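Local atomic coordinates of uncharacterized protein (Deinococcus radiodurans, PDB entry 3M33), a protein that is of unknown function but has a methyltransferase-type fold and may transfer methyl groups. Residues A[97-105]-A[125-133]; A[158-169]-A[207-218]. All coordinates share one frame; numbering follows the deposited sequence.

Interaction 1: residues A[97-105]-A[125-133]; sequences EWNGKGELP and ILRLPELAA. With SO4 (sulfate ion), chain D; SO4 (sulfate ion), chain H.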
loop_
_atom_site.group_PDB
_atom_site.type_symbol
_atom_site.label_atom_id
_atom_site.label_comp_id
_atom_site.label_asym_id
_atom_site.label_seq_id
_atom_site.Cartn_x
_atom_site.Cartn_y
_atom_site.Cartn_z
ATOM N N GLU A 97 -11.820 11.633 5.330
ATOM C CA GLU A 97 -11.828 10.734 6.472
ATOM C C GLU A 97 -12.885 9.686 6.213
ATOM O O GLU A 97 -14.067 10.000 6.173
ATOM C CB GLU A 97 -12.185 11.522 7.737
ATOM C CG GLU A 97 -12.028 10.749 9.016
ATOM C CD GLU A 97 -12.438 11.572 10.229
ATOM O OE1 GLU A 97 -12.905 10.975 11.220
ATOM O OE2 GLU A 97 -12.295 12.815 10.191
ATOM N N TRP A 98 -12.467 8.443 6.020
ATOM C CA TRP A 98 -13.402 7.395 5.651
ATOM C C TRP A 98 -12.849 6.039 6.063
ATOM O O TRP A 98 -11.644 5.786 5.954
ATOM C CB TRP A 98 -13.668 7.432 4.133
ATOM C CG TRP A 98 -14.802 6.553 3.692
ATOM C CD1 TRP A 98 -15.952 6.309 4.377
ATOM C CD2 TRP A 98 -14.913 5.832 2.456
ATOM N NE1 TRP A 98 -16.767 5.472 3.660
ATOM C CE2 TRP A 98 -16.151 5.157 2.479
ATOM C CE3 TRP A 98 -14.080 5.674 1.344
ATOM C CZ2 TRP A 98 -16.582 4.341 1.429
ATOM C CZ3 TRP A 98 -14.507 4.861 0.296
ATOM C CH2 TRP A 98 -15.746 4.208 0.346
ATOM N N ASN A 99 -13.730 5.166 6.541
ATOM C CA ASN A 99 -13.338 3.805 6.884
ATOM C C ASN A 99 -13.582 2.853 5.723
ATOM O O ASN A 99 -13.493 1.640 5.887
ATOM C CB ASN A 99 -14.118 3.301 8.101
ATOM C CG ASN A 99 -15.605 3.200 7.836
ATOM O OD1 ASN A 99 -16.068 3.540 6.751
ATOM N ND2 ASN A 99 -16.364 2.746 8.830
ATOM N N GLY A 100 -13.901 3.401 4.555
ATOM C CA GLY A 100 -14.126 2.581 3.373
ATOM C C GLY A 100 -15.460 1.838 3.335
ATOM O O GLY A 100 -15.686 1.026 2.435
ATOM N N LYS A 101 -16.347 2.107 4.298
ATOM C CA LYS A 101 -17.634 1.403 4.368
ATOM C C LYS A 101 -18.831 2.325 4.227
ATOM O O LYS A 101 -18.734 3.532 4.449
ATOM C CB LYS A 101 -17.774 0.633 5.684
ATOM C CG LYS A 101 -17.060 -0.716 5.717
ATOM C CD LYS A 101 -15.657 -0.573 6.239
ATOM C CE LYS A 101 -14.982 -1.922 6.435
ATOM N NZ LYS A 101 -13.538 -1.717 6.755
ATOM N N GLY A 102 -19.977 1.750 3.884
ATOM C CA GLY A 102 -21.198 2.531 3.774
ATOM C C GLY A 102 -21.131 3.477 2.591
ATOM O O GLY A 102 -20.442 3.201 1.616
ATOM N N GLU A 103 -21.838 4.597 2.670
ATOM C CA GLU A 103 -21.873 5.530 1.548
ATOM C C GLU A 103 -20.543 6.250 1.348
ATOM O O GLU A 103 -19.764 6.415 2.289
ATOM C CB GLU A 103 -23.018 6.529 1.708
ATOM C CG GLU A 103 -24.382 5.920 1.389
ATOM C CD GLU A 103 -25.542 6.819 1.770
ATOM O OE1 GLU A 103 -25.311 8.025 2.019
ATOM O OE2 GLU A 103 -26.689 6.317 1.819
ATOM N N LEU A 104 -20.284 6.663 0.113
ATOM C CA LEU A 104 -19.069 7.393 -0.200
ATOM C C LEU A 104 -19.091 8.736 0.512
ATOM O O LEU A 104 -20.144 9.346 0.668
ATOM C CB LEU A 104 -18.962 7.624 -1.704
ATOM C CG LEU A 104 -19.162 6.403 -2.597
ATOM C CD1 LEU A 104 -19.238 6.848 -4.055
ATOM C CD2 LEU A 104 -18.040 5.405 -2.378
ATOM N N PRO A 105 -17.920 9.200 0.951
ATOM C CA PRO A 105 -17.808 10.529 1.542
ATOM C C PRO A 105 -18.421 11.550 0.616
ATOM O O PRO A 105 -18.237 11.468 -0.604
ATOM C CB PRO A 105 -16.299 10.748 1.601
ATOM C CG PRO A 105 -15.734 9.393 1.707
ATOM C CD PRO A 105 -16.622 8.511 0.888
ATOM N N ILE A 125 -12.135 -2.521 -3.974
ATOM C CA ILE A 125 -12.349 -3.194 -5.254
ATOM C C ILE A 125 -13.842 -3.387 -5.493
ATOM O O ILE A 125 -14.336 -3.211 -6.600
ATOM C CB ILE A 125 -11.615 -4.558 -5.301
ATOM C CG1 ILE A 125 -10.097 -4.338 -5.371
ATOM C CG2 ILE A 125 -12.064 -5.386 -6.517
ATOM C CD1 ILE A 125 -9.277 -5.605 -5.175
ATOM N N LEU A 126 -14.566 -3.716 -4.434
ATOM C CA LEU A 126 -15.984 -3.999 -4.556
ATOM C C LEU A 126 -16.799 -2.722 -4.787
ATOM O O LEU A 126 -17.955 -2.794 -5.177
ATOM C CB LEU A 126 -16.472 -4.777 -3.335
ATOM C CG LEU A 126 -15.824 -6.156 -3.213
ATOM C CD1 LEU A 126 -16.215 -6.857 -1.902
ATOM C CD2 LEU A 126 -16.200 -7.007 -4.423
ATOM N N ARG A 127 -16.186 -1.557 -4.582
ATOM C CA ARG A 127 -16.857 -0.292 -4.891
ATOM C C ARG A 127 -16.468 0.270 -6.268
ATOM O O ARG A 127 -16.915 1.364 -6.652
ATOM C CB ARG A 127 -16.568 0.756 -3.806
ATOM C CG ARG A 127 -16.691 0.238 -2.381
ATOM C CD ARG A 127 -18.113 -0.267 -2.112
ATOM N NE ARG A 127 -19.084 0.823 -2.187
ATOM C CZ ARG A 127 -19.374 1.623 -1.164
ATOM N NH1 ARG A 127 -18.779 1.432 0.008
ATOM N NH2 ARG A 127 -20.269 2.596 -1.306
ATOM N N LEU A 128 -15.646 -0.465 -7.019
ATOM C CA LEU A 128 -15.192 0.027 -8.334
ATOM C C LEU A 128 -16.330 0.428 -9.290
ATOM O O LEU A 128 -16.226 1.438 -9.993
ATOM C CB LEU A 128 -14.205 -0.951 -8.999
ATOM C CG LEU A 128 -12.803 -0.954 -8.381
ATOM C CD1 LEU A 128 -11.917 -2.048 -8.963
ATOM C CD2 LEU A 128 -12.172 0.405 -8.558
ATOM N N PRO A 129 -17.423 -0.356 -9.322
ATOM C CA PRO A 129 -18.556 0.062 -10.154
ATOM C C PRO A 129 -19.066 1.461 -9.793
ATOM O O PRO A 129 -19.561 2.164 -10.670
ATOM C CB PRO A 129 -19.631 -0.992 -9.848
ATOM C CG PRO A 129 -18.848 -2.221 -9.445
ATOM C CD PRO A 129 -17.655 -1.659 -8.672
ATOM N N GLU A 130 -18.945 1.873 -8.536
ATOM C CA GLU A 130 -19.393 3.222 -8.153
ATOM C C GLU A 130 -18.307 4.292 -8.319
ATOM O O GLU A 130 -18.610 5.488 -8.346
ATOM C CB GLU A 130 -19.891 3.240 -6.709
ATOM C CG GLU A 130 -20.873 2.129 -6.386
ATOM C CD GLU A 130 -20.945 1.832 -4.897
ATOM O OE1 GLU A 130 -20.696 0.663 -4.514
ATOM O OE2 GLU A 130 -21.239 2.770 -4.118
ATOM N N LEU A 131 -17.051 3.867 -8.433
ATOM C CA LEU A 131 -15.931 4.804 -8.359
ATOM C C LEU A 131 -15.244 5.059 -9.696
ATOM O O LEU A 131 -14.690 6.136 -9.913
ATOM C CB LEU A 131 -14.891 4.309 -7.349
ATOM C CG LEU A 131 -15.323 4.265 -5.890
ATOM C CD1 LEU A 131 -14.250 3.624 -5.067
ATOM C CD2 LEU A 131 -15.603 5.671 -5.395
ATOM N N ALA A 132 -15.280 4.072 -10.585
ATOM C CA ALA A 132 -14.467 4.109 -11.799
ATOM C C ALA A 132 -15.155 4.691 -13.029
ATOM O O ALA A 132 -16.280 4.327 -13.358
ATOM C CB ALA A 132 -13.928 2.705 -12.116
ATOM N N ALA A 133 -14.456 5.589 -13.712
ATOM C CA ALA A 133 -14.843 6.004 -15.051
ATOM C C ALA A 133 -14.622 4.804 -15.960
ATOM O O ALA A 133 -13.922 3.868 -15.576
ATOM C CB ALA A 133 -13.986 7.162 -15.505
HETATM S S SO4 D . -15.764 7.132 8.997
HETATM O O1 SO4 D . -14.338 6.988 9.279
HETATM O O2 SO4 D . -16.077 8.563 8.930
HETATM O O3 SO4 D . -16.108 6.518 7.717
HETATM O O4 SO4 D . -16.535 6.485 10.067
HETATM S S SO4 H . -13.742 14.524 5.567
HETATM O O1 SO4 H . -13.752 15.436 4.422
HETATM O O2 SO4 H . -14.539 15.079 6.661
HETATM O O3 SO4 H . -14.310 13.239 5.163
HETATM O O4 SO4 H . -12.375 14.342 6.041
HETATM O O HOH W 1 -17.417 -0.704 1.278
#
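Arg127 grips the carbonyl of Gly102 in this contact, a worked example of an arginine that closes a loop through a backbone oxygen. The guanidinium meets Gly102 O end-on: NH1 lies 2.9 Å from that oxygen and NH2 donates to it as well, both with Gly102 O close to the guanidinium plane. Water 1 widens the grip, donating to Gly100 O and accepting from Arg127 NH1. Within its own segment Arg127 holds Glu130 side-on, with NE 2.8 Å from Glu130 OE1 in a salt bridge and NH2 bound to OE2. Bends at chi2 (-60°) and chi3 (-65°) fold the arginine so that one flat group serves loop and carboxylate together, which should fix its rotation.

Packing completes the contact. Leu104 CD2 sits over one guanidinium face, 3.7 Å from Arg127 NH2, and also meets Leu131 CD2 at 3.9 Å. Trp98 presents the rim of its six-membered ring to Arg127, CZ2 lying 3.9 Å from NH1 with the two planes 73° apart. The loop wraps this indole, Gly100 CA over one face and Pro105 CD over the other, while Trp98 NE1 donates to Lys101 O.

The loop follows strand 94-97, the sheet's outermost strand on this side; Trp98 meets Tyr76 of strand 72-77 edge-to-face, and beyond Arg127 the short helix 128-131 packs through Leu128 on strand 136-142 and helix 149-156.

Interaction 2: residues A[158-169]-A[207-218]; sequences GWDIVAEDHVSV and REERHLVLARQL. With SO4 (sulfate ion), chain I; SO4 (sulfate ion), chain E.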
loop_
_atom_site.group_PDB
_atom_site.type_symbol
_atom_site.label_atom_id
_atom_site.label_comp_id
_atom_site.label_asym_id
_atom_site.label_seq_id
_atom_site.Cartn_x
_atom_site.Cartn_y
_atom_site.Cartn_z
ATOM N N GLY A 158 -16.349 -8.115 -12.231
ATOM C CA GLY A 158 -16.163 -8.212 -13.673
ATOM C C GLY A 158 -15.010 -7.389 -14.235
ATOM O O GLY A 158 -15.095 -6.885 -15.355
ATOM N N TRP A 159 -13.933 -7.255 -13.463
ATOM C CA TRP A 159 -12.731 -6.560 -13.927
ATOM C C TRP A 159 -11.650 -7.541 -14.395
ATOM O O TRP A 159 -11.561 -8.653 -13.885
ATOM C CB TRP A 159 -12.187 -5.641 -12.819
ATOM C CG TRP A 159 -12.901 -4.320 -12.772
ATOM C CD1 TRP A 159 -14.257 -4.120 -12.792
ATOM C CD2 TRP A 159 -12.305 -3.016 -12.721
ATOM N NE1 TRP A 159 -14.535 -2.780 -12.762
ATOM C CE2 TRP A 159 -13.358 -2.078 -12.715
ATOM C CE3 TRP A 159 -10.984 -2.549 -12.686
ATOM C CZ2 TRP A 159 -13.132 -0.703 -12.667
ATOM C CZ3 TRP A 159 -10.761 -1.189 -12.647
ATOM C CH2 TRP A 159 -11.828 -0.280 -12.636
ATOM N N ASP A 160 -10.827 -7.122 -15.356
ATOM C CA ASP A 160 -9.763 -7.970 -15.882
ATOM C C ASP A 160 -8.398 -7.565 -15.343
ATOM O O ASP A 160 -8.084 -6.377 -15.253
ATOM C CB ASP A 160 -9.703 -7.864 -17.399
ATOM C CG ASP A 160 -10.996 -8.256 -18.058
ATOM O OD1 ASP A 160 -11.368 -9.441 -17.960
ATOM O OD2 ASP A 160 -11.635 -7.377 -18.676
ATOM N N ILE A 161 -7.570 -8.553 -15.020
ATOM C CA ILE A 161 -6.187 -8.270 -14.677
ATOM C C ILE A 161 -5.396 -8.074 -15.967
ATOM O O ILE A 161 -5.440 -8.911 -16.858
ATOM C CB ILE A 161 -5.587 -9.393 -13.822
ATOM C CG1 ILE A 161 -6.261 -9.411 -12.449
ATOM C CG2 ILE A 161 -4.088 -9.204 -13.662
ATOM C CD1 ILE A 161 -5.826 -10.562 -11.579
ATOM N N VAL A 162 -4.701 -6.954 -16.092
ATOM C CA VAL A 162 -3.888 -6.745 -17.286
ATOM C C VAL A 162 -2.388 -6.930 -17.001
ATOM O O VAL A 162 -1.614 -7.176 -17.905
ATOM C CB VAL A 162 -4.183 -5.389 -17.985
ATOM C CG1 VAL A 162 -5.670 -5.275 -18.334
ATOM C CG2 VAL A 162 -3.757 -4.238 -17.139
ATOM N N ALA A 163 -1.988 -6.843 -15.738
ATOM C CA ALA A 163 -0.597 -7.096 -15.381
ATOM C C ALA A 163 -0.514 -7.585 -13.949
ATOM O O ALA A 163 -1.214 -7.084 -13.068
ATOM C CB ALA A 163 0.248 -5.850 -15.537
ATOM N N GLU A 164 0.379 -8.539 -13.712
ATOM C CA GLU A 164 0.497 -9.117 -12.395
ATOM C C GLU A 164 1.923 -9.585 -12.155
ATOM O O GLU A 164 2.510 -10.236 -13.004
ATOM C CB GLU A 164 -0.497 -10.269 -12.267
ATOM C CG GLU A 164 -0.512 -10.931 -10.911
ATOM C CD GLU A 164 -1.687 -11.897 -10.753
ATOM O OE1 GLU A 164 -2.182 -12.429 -11.771
ATOM O OE2 GLU A 164 -2.116 -12.120 -9.605
ATOM N N ASP A 165 2.464 -9.264 -10.986
ATOM C CA ASP A 165 3.842 -9.590 -10.626
ATOM C C ASP A 165 3.877 -10.228 -9.248
ATOM O O ASP A 165 3.289 -9.682 -8.321
ATOM C CB ASP A 165 4.641 -8.308 -10.472
ATOM C CG ASP A 165 5.546 -8.048 -11.609
ATOM O OD1 ASP A 165 6.742 -7.777 -11.341
ATOM O OD2 ASP A 165 5.054 -8.097 -12.761
ATOM N N HIS A 166 4.618 -11.332 -9.103
ATOM C CA HIS A 166 4.868 -11.937 -7.808
ATOM C C HIS A 166 6.355 -11.784 -7.556
ATOM O O HIS A 166 7.172 -12.450 -8.196
ATOM C CB HIS A 166 4.441 -13.420 -7.795
ATOM C CG HIS A 166 2.976 -13.619 -8.039
ATOM N ND1 HIS A 166 2.014 -13.303 -7.102
ATOM C CD2 HIS A 166 2.309 -14.102 -9.115
ATOM C CE1 HIS A 166 0.818 -13.579 -7.593
ATOM N NE2 HIS A 166 0.969 -14.063 -8.812
ATOM N N VAL A 167 6.689 -10.884 -6.632
ATOM C CA VAL A 167 8.060 -10.433 -6.418
ATOM C C VAL A 167 8.581 -10.903 -5.073
ATOM O O VAL A 167 7.851 -10.887 -4.071
ATOM C CB VAL A 167 8.128 -8.883 -6.386
ATOM C CG1 VAL A 167 9.575 -8.414 -6.472
ATOM C CG2 VAL A 167 7.321 -8.292 -7.516
ATOM N N SER A 168 9.853 -11.278 -5.030
ATOM C CA SER A 168 10.444 -11.810 -3.800
ATOM C C SER A 168 11.910 -11.379 -3.738
ATOM O O SER A 168 12.646 -11.585 -4.677
ATOM C CB SER A 168 10.353 -13.339 -3.804
ATOM O OG SER A 168 10.924 -13.899 -2.633
ATOM N N VAL A 169 12.332 -10.777 -2.635
ATOM C CA VAL A 169 13.697 -10.269 -2.521
ATOM C C VAL A 169 14.330 -10.677 -1.187
ATOM O O VAL A 169 13.711 -10.558 -0.131
ATOM C CB VAL A 169 13.707 -8.737 -2.653
ATOM C CG1 VAL A 169 15.146 -8.203 -2.641
ATOM C CG2 VAL A 169 13.022 -8.350 -3.942
ATOM N N ARG A 207 12.480 -13.446 3.098
ATOM C CA ARG A 207 12.130 -12.842 1.820
ATOM C C ARG A 207 11.152 -11.693 2.017
ATOM O O ARG A 207 10.164 -11.835 2.709
ATOM C CB ARG A 207 11.517 -13.879 0.883
ATOM C CG ARG A 207 12.395 -15.093 0.674
ATOM C CD ARG A 207 13.621 -14.740 -0.158
ATOM N NE ARG A 207 13.383 -15.032 -1.565
ATOM C CZ ARG A 207 14.115 -15.870 -2.285
ATOM N NH1 ARG A 207 13.807 -16.086 -3.560
ATOM N NH2 ARG A 207 15.155 -16.483 -1.732
ATOM N N GLU A 208 11.439 -10.545 1.430
ATOM C CA GLU A 208 10.424 -9.510 1.337
ATOM C C GLU A 208 9.657 -9.802 0.055
ATOM O O GLU A 208 10.240 -9.841 -1.021
ATOM C CB GLU A 208 11.085 -8.124 1.263
ATOM C CG GLU A 208 11.588 -7.585 2.606
ATOM C CD GLU A 208 10.459 -7.030 3.471
ATOM O OE1 GLU A 208 9.332 -6.848 2.940
ATOM O OE2 GLU A 208 10.699 -6.764 4.673
ATOM N N GLU A 209 8.352 -10.000 0.150
ATOM C CA GLU A 209 7.593 -10.391 -1.029
ATOM C C GLU A 209 6.420 -9.457 -1.301
ATOM O O GLU A 209 5.819 -8.925 -0.381
ATOM C CB GLU A 209 7.136 -11.854 -0.897
ATOM C CG GLU A 209 8.270 -12.757 -0.458
ATOM C CD GLU A 209 7.973 -14.244 -0.616
ATOM O OE1 GLU A 209 6.914 -14.704 -0.153
ATOM O OE2 GLU A 209 8.810 -14.945 -1.212
ATOM N N ARG A 210 6.097 -9.257 -2.575
ATOM C CA ARG A 210 5.011 -8.358 -2.945
ATOM C C ARG A 210 4.180 -8.945 -4.079
ATOM O O ARG A 210 4.688 -9.705 -4.894
ATOM C CB ARG A 210 5.555 -6.993 -3.374
ATOM C CG ARG A 210 6.442 -6.312 -2.341
ATOM C CD ARG A 210 5.641 -5.666 -1.185
ATOM N NE ARG A 210 6.543 -4.888 -0.334
ATOM C CZ ARG A 210 7.291 -5.421 0.626
ATOM N NH1 ARG A 210 7.223 -6.730 0.850
ATOM N NH2 ARG A 210 8.121 -4.662 1.345
ATOM N N HIS A 211 2.905 -8.577 -4.123
ATOM C CA HIS A 211 2.000 -9.012 -5.180
ATOM C C HIS A 211 1.453 -7.770 -5.872
ATOM O O HIS A 211 0.639 -7.059 -5.297
ATOM C CB HIS A 211 0.834 -9.787 -4.552
ATOM C CG HIS A 211 -0.134 -10.356 -5.541
ATOM N ND1 HIS A 211 -1.360 -10.870 -5.163
ATOM C CD2 HIS A 211 -0.056 -10.521 -6.883
ATOM C CE1 HIS A 211 -1.994 -11.318 -6.231
ATOM N NE2 HIS A 211 -1.233 -11.110 -7.289
ATOM N N LEU A 212 1.887 -7.507 -7.102
ATOM C CA LEU A 212 1.416 -6.332 -7.837
ATOM C C LEU A 212 0.298 -6.707 -8.779
ATOM O O LEU A 212 0.393 -7.716 -9.479
ATOM C CB LEU A 212 2.540 -5.717 -8.673
ATOM C CG LEU A 212 3.677 -4.921 -8.054
ATOM C CD1 LEU A 212 4.493 -5.775 -7.099
ATOM C CD2 LEU A 212 4.566 -4.369 -9.165
ATOM N N VAL A 213 -0.745 -5.881 -8.828
ATOM C CA VAL A 213 -1.883 -6.153 -9.688
ATOM C C VAL A 213 -2.333 -4.864 -10.361
ATOM O O VAL A 213 -2.598 -3.866 -9.695
ATOM C CB VAL A 213 -3.079 -6.766 -8.886
ATOM C CG1 VAL A 213 -4.310 -6.907 -9.755
ATOM C CG2 VAL A 213 -2.706 -8.114 -8.302
ATOM N N LEU A 214 -2.398 -4.883 -11.685
ATOM C CA LEU A 214 -3.021 -3.801 -12.432
ATOM C C LEU A 214 -4.223 -4.412 -13.136
ATOM O O LEU A 214 -4.104 -5.440 -13.809
ATOM C CB LEU A 214 -2.032 -3.242 -13.464
ATOM C CG LEU A 214 -2.536 -2.128 -14.387
ATOM C CD1 LEU A 214 -2.877 -0.909 -13.549
ATOM C CD2 LEU A 214 -1.485 -1.764 -15.423
ATOM N N ALA A 215 -5.385 -3.800 -12.963
ATOM C CA ALA A 215 -6.616 -4.343 -13.523
ATOM C C ALA A 215 -7.413 -3.247 -14.219
ATOM O O ALA A 215 -7.198 -2.056 -13.979
ATOM C CB ALA A 215 -7.451 -4.979 -12.419
ATOM N N ARG A 216 -8.340 -3.650 -15.077
ATOM C CA ARG A 216 -9.220 -2.699 -15.721
ATOM C C ARG A 216 -10.427 -3.461 -16.260
ATOM O O ARG A 216 -10.365 -4.680 -16.462
ATOM C CB ARG A 216 -8.462 -1.954 -16.819
ATOM C CG ARG A 216 -9.127 -1.949 -18.174
ATOM C CD ARG A 216 -8.106 -1.658 -19.280
ATOM N NE ARG A 216 -7.910 -0.230 -19.495
ATOM C CZ ARG A 216 -7.075 0.275 -20.397
ATOM N NH1 ARG A 216 -6.353 -0.541 -21.157
ATOM N NH2 ARG A 216 -6.959 1.592 -20.538
ATOM N N GLN A 217 -11.544 -2.774 -16.459
ATOM C CA GLN A 217 -12.678 -3.460 -17.052
ATOM C C GLN A 217 -12.627 -3.308 -18.561
ATOM O O GLN A 217 -12.877 -2.225 -19.088
ATOM C CB GLN A 217 -14.005 -2.951 -16.514
ATOM C CG GLN A 217 -15.162 -3.820 -16.963
ATOM C CD GLN A 217 -16.450 -3.480 -16.262
ATOM O OE1 GLN A 217 -16.899 -2.330 -16.280
ATOM N NE2 GLN A 217 -17.059 -4.481 -15.637
ATOM N N LEU A 218 -12.267 -4.391 -19.244
ATOM C CA LEU A 218 -12.201 -4.398 -20.699
ATOM C C LEU A 218 -13.588 -4.675 -21.273
ATOM O O LEU A 218 -13.973 -4.088 -22.280
ATOM C CB LEU A 218 -11.214 -5.465 -21.178
ATOM C CG LEU A 218 -9.778 -5.398 -20.657
ATOM C CD1 LEU A 218 -9.117 -6.755 -20.735
ATOM C CD2 LEU A 218 -8.979 -4.368 -21.425
HETATM S S SO4 I . 11.200 -3.226 2.552
HETATM O O1 SO4 I . 10.833 -1.950 1.936
HETATM O O2 SO4 I . 10.202 -3.634 3.539
HETATM O O3 SO4 I . 11.301 -4.243 1.512
HETATM O O4 SO4 I . 12.480 -3.081 3.235
HETATM S S SO4 E . 15.492 -17.666 2.939
HETATM O O1 SO4 E . 15.008 -17.257 1.620
HETATM O O2 SO4 E . 16.470 -16.698 3.426
HETATM O O3 SO4 E . 14.374 -17.742 3.879
HETATM O O4 SO4 E . 16.139 -18.974 2.840
#
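Leu214 O is gripped by two backbone donors, Val162 N at 2.8 Å and Ala163 N at 3.2 Å, the signature of a classic beta bulge. Here the antiparallel pairing of strands 160-169 and 207-216 slips by one residue, and regular hydrogen bonding resumes on both sides. Val162 CG2 packs on Leu214 CG beside the bulge.

The side chains illustrate how two faces of a strand pair can differ. On the face of Glu164, His166 and His211, the glutamate reaches across with CG anti to the backbone N (chi1 -178°), and its OE2 accepts a hydrogen bond from His211 NE2 on its anti lone pair at 2.7 Å, ring and carboxylate nearly coplanar. His166 lies beside His211 in an offset stack, centroids 4.4 Å apart; His166 ND1 is bound to Leu145 O and His211 ND1 to Val147 N, which should hold both rings in place. Farther along, Ser168 OG donates to Glu209 OE2 and accepts from Arg207 NE, 2.9 Å away in the guanidinium plane.

At the other end of the strand pair, Gln217 CB lies over the five-membered ring of Trp159, 3.8 Å from its centroid, a CH-pi contact.

On the opposite face Arg210 holds Glu208 OE1 with NH1 and NH2, and its NE pairs with Glu35; Glu208 OE2 binds Tyr206 and His23. A leucine in place of Glu208 would probably leave Arg210 NH1 and NH2 without the oxygen they share and deprive Tyr206 and His23 of a common acceptor.

Antiparallel strand 204-216 lies between 136-142 and 160-173, as in the class I methyltransferase fold. Chemically, the seam is broken by one bulge; the buried Arg210 charge is probably offset by Glu208 and Glu35 together, and His211 is likely to be polarised by Glu164.

In the fold
After an N-terminal helix, the short edge strand 28-29 and helix 36-45, the chain builds strands 51-55, 72-77 and 94-97 at one side of the mixed sheet, and interaction 1 then closes the short loop between 97-105 and 125-133, which runs out through strand 112-118. Strand 136-142 and helix 149-156 come next, before interaction 2 closes a longer, partly helical excursion by pairing 158-169 with 207-218. The two contacts therefore stand in series, neither enclosing nor crossing the other. Their centres are about 21 Å apart, yet they touch where Ala132 and Leu128 pack on Trp159, linking the edge loop beyond strand 94-97 to the antiparallel strands across the sheet.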